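PDB 2XSG: CCMAN5, which hydrolyses alpha-mannosidic bonds as a calcium-binding bacterial mannosidase of glycoside hydrolase family 92. Local coordinates for residues Val17-Asp22 and Thr50-Ala55; Arg309-His314 and Met669-Ala674; Thr619-Ile624 and Leu643-Tyr648. All blocks are in the same frame, centred on the assembly; numbering follows the deposited sequence.

Interaction 1 (Val17-Asp22 and Thr50-Ala55); sequences VGTEGD and TGYDYA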
loop_
_atom_site.group_PDB
_atom_site.type_symbol
_atom_site.label_atom_id
_atom_site.label_comp_id
_atom_site.label_asym_id
_atom_site.label_seq_id
_atom_site.Cartn_x
_atom_site.Cartn_y
_atom_site.Cartn_z
ATOM N N VAL A 17 -12.346 -1.249 8.036
ATOM C CA VAL A 17 -11.869 -2.543 7.587
ATOM C C VAL A 17 -10.353 -2.573 7.680
ATOM O O VAL A 17 -9.672 -1.705 7.127
ATOM C CB VAL A 17 -12.353 -2.865 6.166
ATOM C CG1 VAL A 17 -11.522 -4.030 5.550
ATOM C CG2 VAL A 17 -13.854 -3.196 6.215
ATOM N N GLY A 18 -9.839 -3.569 8.395
ATOM C CA GLY A 18 -8.396 -3.728 8.560
ATOM C C GLY A 18 -7.759 -2.917 9.697
ATOM O O GLY A 18 -6.533 -2.890 9.812
ATOM N N THR A 19 -8.577 -2.275 10.533
ATOM C CA THR A 19 -8.078 -1.406 11.623
ATOM C C THR A 19 -7.987 -2.091 13.002
ATOM O O THR A 19 -7.633 -1.447 13.999
ATOM C CB THR A 19 -8.918 -0.122 11.761
ATOM O OG1 THR A 19 -10.256 -0.466 12.161
ATOM C CG2 THR A 19 -8.944 0.682 10.422
ATOM N N GLU A 20 -8.314 -3.379 13.063
ATOM C CA GLU A 20 -8.159 -4.138 14.320
ATOM C C GLU A 20 -6.799 -4.823 14.389
ATOM O O GLU A 20 -6.373 -5.462 13.426
ATOM C CB GLU A 20 -9.277 -5.172 14.506
ATOM C CG GLU A 20 -9.199 -5.923 15.867
ATOM C CD GLU A 20 -10.540 -6.469 16.334
ATOM O OE1 GLU A 20 -11.578 -5.995 15.843
ATOM O OE2 GLU A 20 -10.561 -7.356 17.217
ATOM N N GLY A 21 -6.118 -4.650 15.518
ATOM C CA GLY A 21 -4.973 -5.486 15.900
ATOM C C GLY A 21 -3.986 -5.688 14.778
ATOM O O GLY A 21 -3.603 -4.735 14.138
ATOM N N ASP A 22 -3.608 -6.940 14.536
ATOM C CA ASP A 22 -2.654 -7.295 13.486
ATOM C C ASP A 22 -3.379 -7.897 12.270
ATOM O O ASP A 22 -2.932 -8.898 11.713
ATOM C CB ASP A 22 -1.591 -8.276 14.034
ATOM C CG ASP A 22 -0.340 -8.355 13.145
ATOM O OD1 ASP A 22 -0.127 -7.462 12.287
ATOM O OD2 ASP A 22 0.444 -9.308 13.304
ATOM N N THR A 50 -0.517 1.913 12.555
ATOM C CA THR A 50 -0.893 3.280 12.173
ATOM C C THR A 50 -1.171 4.173 13.366
ATOM O O THR A 50 -1.130 5.395 13.234
ATOM C CB THR A 50 -2.094 3.338 11.226
ATOM O OG1 THR A 50 -3.321 3.162 11.955
ATOM C CG2 THR A 50 -1.946 2.300 10.094
ATOM N N GLY A 51 -1.471 3.564 14.511
ATOM C CA GLY A 51 -1.792 4.328 15.710
ATOM C C GLY A 51 -3.213 4.124 16.193
ATOM O O GLY A 51 -3.593 4.693 17.211
ATOM N N TYR A 52 -3.997 3.305 15.481
ATOM C CA TYR A 52 -5.384 2.997 15.894
ATOM C C TYR A 52 -5.667 1.499 15.866
ATOM O O TYR A 52 -5.576 0.853 14.814
ATOM C CB TYR A 52 -6.370 3.736 14.970
ATOM C CG TYR A 52 -7.844 3.469 15.204
ATOM C CD1 TYR A 52 -8.460 2.298 14.728
ATOM C CD2 TYR A 52 -8.633 4.404 15.863
ATOM C CE1 TYR A 52 -9.808 2.058 14.935
ATOM C CE2 TYR A 52 -9.989 4.194 16.057
ATOM C CZ TYR A 52 -10.577 3.018 15.594
ATOM O OH TYR A 52 -11.929 2.823 15.807
ATOM N N ASP A 53 -5.989 0.927 17.022
ATOM C CA ASP A 53 -6.470 -0.457 17.071
ATOM C C ASP A 53 -7.953 -0.476 17.424
ATOM O O ASP A 53 -8.347 -0.021 18.520
ATOM C CB ASP A 53 -5.647 -1.292 18.066
ATOM C CG ASP A 53 -6.288 -2.649 18.386
ATOM O OD1 ASP A 53 -7.157 -3.137 17.621
ATOM O OD2 ASP A 53 -5.920 -3.229 19.431
ATOM N N TYR A 54 -8.766 -1.027 16.519
ATOM C CA TYR A 54 -10.249 -1.071 16.686
ATOM C C TYR A 54 -10.690 -1.680 18.027
ATOM O O TYR A 54 -11.742 -1.306 18.578
ATOM C CB TYR A 54 -10.925 -1.843 15.534
ATOM C CG TYR A 54 -12.434 -1.613 15.428
ATOM C CD1 TYR A 54 -13.353 -2.439 16.105
ATOM C CD2 TYR A 54 -12.941 -0.541 14.681
ATOM C CE1 TYR A 54 -14.745 -2.196 16.009
ATOM C CE2 TYR A 54 -14.328 -0.296 14.587
ATOM C CZ TYR A 54 -15.205 -1.121 15.245
ATOM O OH TYR A 54 -16.549 -0.870 15.137
ATOM N N ALA A 55 -9.904 -2.631 18.530
ATOM C CA ALA A 55 -10.262 -3.361 19.744
ATOM C C ALA A 55 -10.132 -2.509 21.000
ATOM O O ALA A 55 -10.630 -2.918 22.054
ATOM C CB ALA A 55 -9.431 -4.646 19.884
#

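Interaction 2 (Arg309-His314 and Met669-Ala674); sequences RLFYTH and MFVAAA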
loop_
_atom_site.group_PDB
_atom_site.type_symbol
_atom_site.label_atom_id
_atom_site.label_comp_id
_atom_site.label_asym_id
_atom_site.label_seq_id
_atom_site.Cartn_x
_atom_site.Cartn_y
_atom_site.Cartn_z
ATOM N N ARG A 309 -19.393 -3.430 -1.224
ATOM C CA ARG A 309 -18.765 -2.579 -0.209
ATOM C C ARG A 309 -17.269 -2.901 -0.072
ATOM O O ARG A 309 -16.426 -2.001 0.056
ATOM C CB ARG A 309 -19.467 -2.744 1.133
ATOM C CG ARG A 309 -20.757 -1.969 1.246
ATOM C CD ARG A 309 -21.685 -2.625 2.247
ATOM N NE ARG A 309 -22.638 -1.678 2.807
ATOM C CZ ARG A 309 -23.783 -1.315 2.236
ATOM N NH1 ARG A 309 -24.147 -1.806 1.048
ATOM N NH2 ARG A 309 -24.569 -0.443 2.851
ATOM N N LEU A 310 -16.955 -4.196 -0.104
ATOM C CA LEU A 310 -15.579 -4.659 -0.050
ATOM C C LEU A 310 -14.808 -4.119 -1.233
ATOM O O LEU A 310 -13.722 -3.581 -1.056
ATOM C CB LEU A 310 -15.498 -6.178 -0.066
ATOM C CG LEU A 310 -15.312 -6.905 1.239
ATOM C CD1 LEU A 310 -15.303 -8.410 0.929
ATOM C CD2 LEU A 310 -14.025 -6.463 1.987
ATOM N N PHE A 311 -15.369 -4.233 -2.439
ATOM C CA PHE A 311 -14.721 -3.632 -3.600
ATOM C C PHE A 311 -14.379 -2.147 -3.395
ATOM O O PHE A 311 -13.217 -1.744 -3.584
ATOM C CB PHE A 311 -15.552 -3.815 -4.871
ATOM C CG PHE A 311 -14.924 -3.220 -6.073
ATOM C CD1 PHE A 311 -13.936 -3.912 -6.770
ATOM C CD2 PHE A 311 -15.274 -1.942 -6.497
ATOM C CE1 PHE A 311 -13.327 -3.342 -7.865
ATOM C CE2 PHE A 311 -14.657 -1.363 -7.590
ATOM C CZ PHE A 311 -13.686 -2.068 -8.282
ATOM N N TYR A 312 -15.379 -1.338 -3.037
ATOM C CA TYR A 312 -15.173 0.113 -2.931
ATOM C C TYR A 312 -14.242 0.516 -1.775
ATOM O O TYR A 312 -13.508 1.504 -1.883
ATOM C CB TYR A 312 -16.492 0.914 -2.963
ATOM C CG TYR A 312 -17.043 0.982 -4.383
ATOM C CD1 TYR A 312 -16.416 1.776 -5.368
ATOM C CD2 TYR A 312 -18.147 0.232 -4.756
ATOM C CE1 TYR A 312 -16.894 1.812 -6.668
ATOM C CE2 TYR A 312 -18.637 0.259 -6.053
ATOM C CZ TYR A 312 -17.991 1.044 -7.012
ATOM O OH TYR A 312 -18.475 1.070 -8.290
ATOM N N THR A 313 -14.277 -0.259 -0.697
ATOM C CA THR A 313 -13.370 -0.080 0.423
ATOM C C THR A 313 -11.923 -0.296 -0.050
ATOM O O THR A 313 -11.029 0.492 0.276
ATOM C CB THR A 313 -13.713 -1.041 1.587
ATOM O OG1 THR A 313 -15.041 -0.764 2.074
ATOM C CG2 THR A 313 -12.689 -0.910 2.729
ATOM N N HIS A 314 -11.701 -1.353 -0.826
ATOM C CA HIS A 314 -10.354 -1.641 -1.314
ATOM C C HIS A 314 -9.941 -0.736 -2.479
ATOM O O HIS A 314 -8.744 -0.419 -2.636
ATOM C CB HIS A 314 -10.161 -3.130 -1.629
ATOM C CG HIS A 314 -10.239 -3.999 -0.411
ATOM N ND1 HIS A 314 -9.433 -3.805 0.688
ATOM C CD2 HIS A 314 -11.044 -5.044 -0.107
ATOM C CE1 HIS A 314 -9.729 -4.696 1.614
ATOM N NE2 HIS A 314 -10.694 -5.469 1.151
ATOM N N MET A 669 -4.766 -5.792 -5.163
ATOM C CA MET A 669 -5.008 -7.140 -5.694
ATOM C C MET A 669 -6.477 -7.556 -5.632
ATOM O O MET A 669 -6.969 -8.255 -6.521
ATOM C CB MET A 669 -4.108 -8.172 -5.015
ATOM C CG MET A 669 -2.624 -7.858 -5.118
ATOM S SD MET A 669 -1.973 -7.577 -6.794
ATOM C CE MET A 669 -1.838 -5.797 -6.894
ATOM N N PHE A 670 -7.186 -7.134 -4.592
ATOM C CA PHE A 670 -8.624 -7.414 -4.521
ATOM C C PHE A 670 -9.366 -6.735 -5.671
ATOM O O PHE A 670 -10.203 -7.353 -6.332
ATOM C CB PHE A 670 -9.224 -6.968 -3.187
ATOM C CG PHE A 670 -10.687 -7.309 -3.044
ATOM C CD1 PHE A 670 -11.664 -6.505 -3.638
ATOM C CD2 PHE A 670 -11.085 -8.435 -2.332
ATOM C CE1 PHE A 670 -13.014 -6.839 -3.527
ATOM C CE2 PHE A 670 -12.443 -8.769 -2.221
ATOM C CZ PHE A 670 -13.399 -7.966 -2.805
ATOM N N VAL A 671 -9.087 -5.452 -5.887
ATOM C CA VAL A 671 -9.686 -4.749 -7.017
ATOM C C VAL A 671 -9.410 -5.501 -8.326
ATOM O O VAL A 671 -10.317 -5.704 -9.130
ATOM C CB VAL A 671 -9.164 -3.319 -7.100
ATOM C CG1 VAL A 671 -9.476 -2.693 -8.490
ATOM C CG2 VAL A 671 -9.775 -2.482 -5.972
ATOM N N ALA A 672 -8.151 -5.896 -8.533
ATOM C CA ALA A 672 -7.740 -6.588 -9.763
ATOM C C ALA A 672 -8.497 -7.908 -9.955
ATOM O O ALA A 672 -8.947 -8.233 -11.073
ATOM C CB ALA A 672 -6.229 -6.836 -9.743
ATOM N N ALA A 673 -8.637 -8.663 -8.866
ATOM C CA ALA A 673 -9.381 -9.922 -8.901
ATOM C C ALA A 673 -10.841 -9.667 -9.282
ATOM O O ALA A 673 -11.405 -10.405 -10.098
ATOM C CB ALA A 673 -9.289 -10.632 -7.567
ATOM N N ALA A 674 -11.418 -8.595 -8.719
ATOM C CA ALA A 674 -12.828 -8.224 -8.949
ATOM C C ALA A 674 -13.076 -7.846 -10.393
ATOM O O ALA A 674 -14.077 -8.276 -10.975
ATOM C CB ALA A 674 -13.261 -7.092 -8.037
#

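Interaction 3 (Thr619-Ile624 and Leu643-Tyr648); sequences TWNRYI and LKTKVY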
loop_
_atom_site.group_PDB
_atom_site.type_symbol
_atom_site.label_atom_id
_atom_site.label_comp_id
_atom_site.label_asym_id
_atom_site.label_seq_id
_atom_site.Cartn_x
_atom_site.Cartn_y
_atom_site.Cartn_z
ATOM N N THR A 619 -10.990 -20.127 2.296
ATOM C CA THR A 619 -9.960 -21.031 1.785
ATOM C C THR A 619 -9.130 -21.615 2.920
ATOM O O THR A 619 -9.133 -21.080 4.034
ATOM C CB THR A 619 -8.959 -20.314 0.844
ATOM O OG1 THR A 619 -8.535 -19.080 1.449
ATOM C CG2 THR A 619 -9.589 -20.047 -0.520
ATOM N N TRP A 620 -8.404 -22.693 2.617
ATOM C CA TRP A 620 -7.377 -23.220 3.514
ATOM C C TRP A 620 -6.165 -22.305 3.546
ATOM O O TRP A 620 -5.641 -21.910 2.504
ATOM C CB TRP A 620 -6.944 -24.617 3.083
ATOM C CG TRP A 620 -7.908 -25.666 3.523
ATOM C CD1 TRP A 620 -8.699 -26.451 2.718
ATOM C CD2 TRP A 620 -8.209 -26.034 4.873
ATOM N NE1 TRP A 620 -9.448 -27.298 3.492
ATOM C CE2 TRP A 620 -9.179 -27.063 4.816
ATOM C CE3 TRP A 620 -7.738 -25.615 6.126
ATOM C CZ2 TRP A 620 -9.691 -27.677 5.969
ATOM C CZ3 TRP A 620 -8.254 -26.221 7.274
ATOM C CH2 TRP A 620 -9.222 -27.239 7.186
ATOM N N ASN A 621 -5.744 -21.959 4.758
ATOM C CA ASN A 621 -4.568 -21.123 4.958
ATOM C C ASN A 621 -3.554 -21.795 5.852
ATOM O O ASN A 621 -3.815 -22.024 7.036
ATOM C CB ASN A 621 -4.963 -19.755 5.503
ATOM C CG ASN A 621 -5.591 -18.891 4.438
ATOM O OD1 ASN A 621 -4.892 -18.166 3.731
ATOM N ND2 ASN A 621 -6.904 -19.019 4.263
ATOM N N ARG A 622 -2.417 -22.146 5.251
ATOM C CA ARG A 622 -1.313 -22.775 5.959
ATOM C C ARG A 622 -0.314 -21.745 6.482
ATOM O O ARG A 622 0.247 -21.903 7.575
ATOM C CB ARG A 622 -0.598 -23.806 5.063
ATOM C CG ARG A 622 0.676 -24.395 5.700
ATOM C CD ARG A 622 1.306 -25.525 4.889
ATOM N NE ARG A 622 2.594 -25.930 5.476
ATOM C CZ ARG A 622 3.413 -26.857 4.974
ATOM N NH1 ARG A 622 3.100 -27.544 3.883
ATOM N NH2 ARG A 622 4.555 -27.114 5.593
ATOM N N TYR A 623 -0.099 -20.680 5.717
ATOM C CA TYR A 623 0.963 -19.735 6.046
ATOM C C TYR A 623 0.500 -18.351 6.518
ATOM O O TYR A 623 -0.465 -17.793 6.006
ATOM C CB TYR A 623 1.905 -19.579 4.851
ATOM C CG TYR A 623 2.607 -20.865 4.426
ATOM C CD1 TYR A 623 2.093 -21.652 3.396
ATOM C CD2 TYR A 623 3.796 -21.263 5.020
ATOM C CE1 TYR A 623 2.740 -22.814 2.981
ATOM C CE2 TYR A 623 4.441 -22.437 4.626
ATOM C CZ TYR A 623 3.909 -23.200 3.604
ATOM O OH TYR A 623 4.542 -24.353 3.192
ATOM N N ILE A 624 1.219 -17.821 7.510
ATOM C CA ILE A 624 1.127 -16.402 7.911
ATOM C C ILE A 624 2.300 -15.668 7.267
ATOM O O ILE A 624 3.055 -16.276 6.516
ATOM C CB ILE A 624 1.091 -16.215 9.474
ATOM C CG1 ILE A 624 2.177 -17.053 10.168
ATOM C CG2 ILE A 624 -0.307 -16.573 10.021
ATOM C CD1 ILE A 624 2.335 -16.776 11.666
ATOM N N LEU A 643 -5.869 -23.202 8.865
ATOM C CA LEU A 643 -7.170 -22.620 9.160
ATOM C C LEU A 643 -8.000 -22.358 7.885
ATOM O O LEU A 643 -7.507 -21.800 6.917
ATOM C CB LEU A 643 -6.948 -21.335 9.966
ATOM C CG LEU A 643 -8.081 -20.422 10.403
ATOM C CD1 LEU A 643 -8.729 -20.980 11.679
ATOM C CD2 LEU A 643 -7.542 -19.006 10.648
ATOM N N LYS A 644 -9.262 -22.775 7.897
ATOM C CA LYS A 644 -10.179 -22.474 6.795
ATOM C C LYS A 644 -10.964 -21.218 7.131
ATOM O O LYS A 644 -11.760 -21.208 8.072
ATOM C CB LYS A 644 -11.122 -23.648 6.522
ATOM C CG LYS A 644 -11.776 -23.575 5.143
ATOM C CD LYS A 644 -12.478 -24.876 4.798
ATOM C CE LYS A 644 -13.162 -24.796 3.444
ATOM N NZ LYS A 644 -14.278 -25.797 3.388
ATOM N N THR A 645 -10.742 -20.163 6.361
ATOM C CA THR A 645 -11.216 -18.838 6.721
ATOM C C THR A 645 -11.200 -17.956 5.482
ATOM O O THR A 645 -10.510 -18.278 4.505
ATOM C CB THR A 645 -10.311 -18.225 7.827
ATOM O OG1 THR A 645 -10.775 -16.922 8.172
ATOM C CG2 THR A 645 -8.845 -18.151 7.363
ATOM N N LYS A 646 -11.984 -16.876 5.502
ATOM C CA LYS A 646 -11.926 -15.875 4.437
ATOM C C LYS A 646 -10.638 -15.091 4.603
ATOM O O LYS A 646 -10.250 -14.742 5.719
ATOM C CB LYS A 646 -13.095 -14.894 4.498
ATOM C CG LYS A 646 -14.473 -15.480 4.312
ATOM C CD LYS A 646 -15.467 -14.333 4.052
ATOM C CE LYS A 646 -16.537 -14.715 3.038
ATOM N NZ LYS A 646 -17.585 -13.639 2.986
ATOM N N VAL A 647 -9.990 -14.801 3.483
ATOM C CA VAL A 647 -8.734 -14.052 3.491
ATOM C C VAL A 647 -9.067 -12.574 3.661
ATOM O O VAL A 647 -8.390 -11.853 4.388
ATOM C CB VAL A 647 -7.923 -14.350 2.199
ATOM C CG1 VAL A 647 -6.789 -13.342 1.971
ATOM C CG2 VAL A 647 -7.364 -15.756 2.257
ATOM N N TYR A 648 -10.132 -12.150 2.990
ATOM C CA TYR A 648 -10.616 -10.787 3.026
ATOM C C TYR A 648 -11.993 -10.750 3.688
ATOM O O TYR A 648 -12.894 -11.468 3.237
ATOM C CB TYR A 648 -10.770 -10.266 1.598
ATOM C CG TYR A 648 -9.478 -9.978 0.888
ATOM C CD1 TYR A 648 -8.773 -10.994 0.247
ATOM C CD2 TYR A 648 -8.985 -8.680 0.809
ATOM C CE1 TYR A 648 -7.568 -10.731 -0.420
ATOM C CE2 TYR A 648 -7.785 -8.394 0.117
ATOM C CZ TYR A 648 -7.089 -9.430 -0.490
ATOM O OH TYR A 648 -5.925 -9.162 -1.158
HETATM O O HOH W 1 -10.212 -16.798 1.272
#

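Interaction 1 (Val17-Asp22 and Thr50-Ala55)
Asp-53 has CG trans to its own backbone N (chi1 167°), which carries its carboxylate across to the chain at Gly-21. Thr-19 turns OG1 in between its N and its carbonyl carbon (chi1 65°), and the hydroxyl comes beside the base of Tyr-54. Two hydrogen bonds join the segments. Gly-21 N gives one to Asp-53 OD1 at 2.8 Å, and Tyr-54 N gives the other to Thr-19 O, also at 2.8 Å. Asp-53 OD1 takes a second bond from Ala-55 N at 2.9 Å, an Asx turn. The two N-H groups reach this oxygen from opposite faces of the carboxylate plane, so the group is held from above and below. The contact joins the loops before and after strand 40-44 in the GH92 N-terminal region. Thr-19 also meets Tyr-52, whose CE1 edge lies 3.8 Å from Thr-19 OG1, near the ring plane. That hydroxyl is hydrogen-bonded to Phe-16 O. Glu-20 packs its CB 3.9 Å from Tyr-54 CB. Its extended chain continues past Tyr-54, with the carboxylate plane nearly parallel to that of the Tyr-54 ring (9°), and ends 4.0 Å from Ala-55 CB at OE2. Glu-20 OE2 forms a salt bridge with Arg-653, while Tyr-54 stacks on His-103. Gly-21 has a positive phi, a backbone shape that favours glycine.

Interaction 2 (Arg309-His314 and Met669-Ala674)
Phe-670 points its ring at helix 306-318 and lies across the stretch from Leu-310 to His-314. The His-314 imidazole meets one face of this ring with CD2, 3.7 Å from Phe-670 CG and offset toward the rim. The two ring planes are inclined at 45°. His-314 ND1 is hydrogen-bonded to Ser-667, which helps fix the imidazole. Farther along the ring, Phe-670 CE1 lies 3.6 Å from Phe-311 CA, and CZ lies 3.9 Å from Leu-310 CB. Phe-311 answers from its own helix. Its CG is trans to the backbone N (chi1 -180°), and the ring slants toward helix 665-675. There Phe-311 CD1 meets Ala-674 CB at 3.5 Å, and CE1 meets Val-671 CG1 at 4.0 Å. With an alanine at Phe-670, a gap would probably open between the helices, and one of the aromatic rings packed against His-314 would be lost. All six touching residues are buried. The axes of segments 309-314 and 669-674 approach to 9.1 Å, with a crossing angle of -132°. This is apolar helix-helix packing, consistent with the (alpha/alpha)6 core of the six-hairpin glycosidases.

Interaction 3 (Thr619-Ile624 and Leu643-Tyr648)
Thr-619 to Asn-621 pair antiparallel with Leu-643 to Thr-645, at an axis separation of 4.6 Å. Thr-619 with Thr-645 and Asn-621 with Leu-643 are hydrogen-bonded pairs. Trp-620 with Lys-644 between them is a non-hydrogen-bonded pair. Four N-H to O bonds carry the ladder, from Asn-621 N to Leu-643 O at 2.8 Å up to Leu-643 N to Asn-621 O at 3.0 Å. The segment axes run at 119°, well short of fully antiparallel. Strand 638-646 is the middle one of a three-stranded sheet, with 634-635 on its other side.

On one face Lys-644 lies over the indole of Trp-620. Its CB sits 3.9 Å from the centroid of the six-membered ring, only 9° off the normal, a CH-pi contact. CG of Lys-644 is trans to its backbone N (chi1 -162°), and the extended chain runs on across the indole, with CD 4.0 Å from Trp-620 CE2.

On the other face stand Thr-619, Asn-621, Leu-643 and Thr-645. Asn-621 ND2 bonds Thr-619 OG1 at 3.3 Å, within the same strand. Val-647 CG2 packs 3.6 Å from Thr-619 OG1. A water joins that hydroxyl to Val-647 N, which donates to it. Trp-610 and Ala-613 of helix 604-616 also touch Thr-619.

The two faces therefore differ in chemistry. The indole face is held by dispersion against the aliphatic part of a lysine that is itself exposed and also touches Glu-618. The other face is mixed polar and apolar, and on it Thr-619 OG1 is gripped by Asn-621 ND2 and a water.

Interactions 2 and 3 meet directly through Tyr-648, whose CD2 lies 3.7 Å from His-314 NE2 and 3.8 Å from Phe-670 CD2. Their centres are about 18 Å apart, and interaction 3 is nested within the chain span closed by interaction 2. Interaction 1 touches interaction 2 where Val-17 CB packs 4.0 Å from Thr-313 CG2. It does not touch interaction 3; their nearest atoms are about 7 Å apart. The chain just after 643-648 bridges that gap, since Gly-18 and Glu-20 bond to the backbone of Asp-651 and Pro-652. The calcium ion, held by Asn-588, Glu-589 and Asp-662, lies about 12 Å from the side chain of Val-647 in interaction 3.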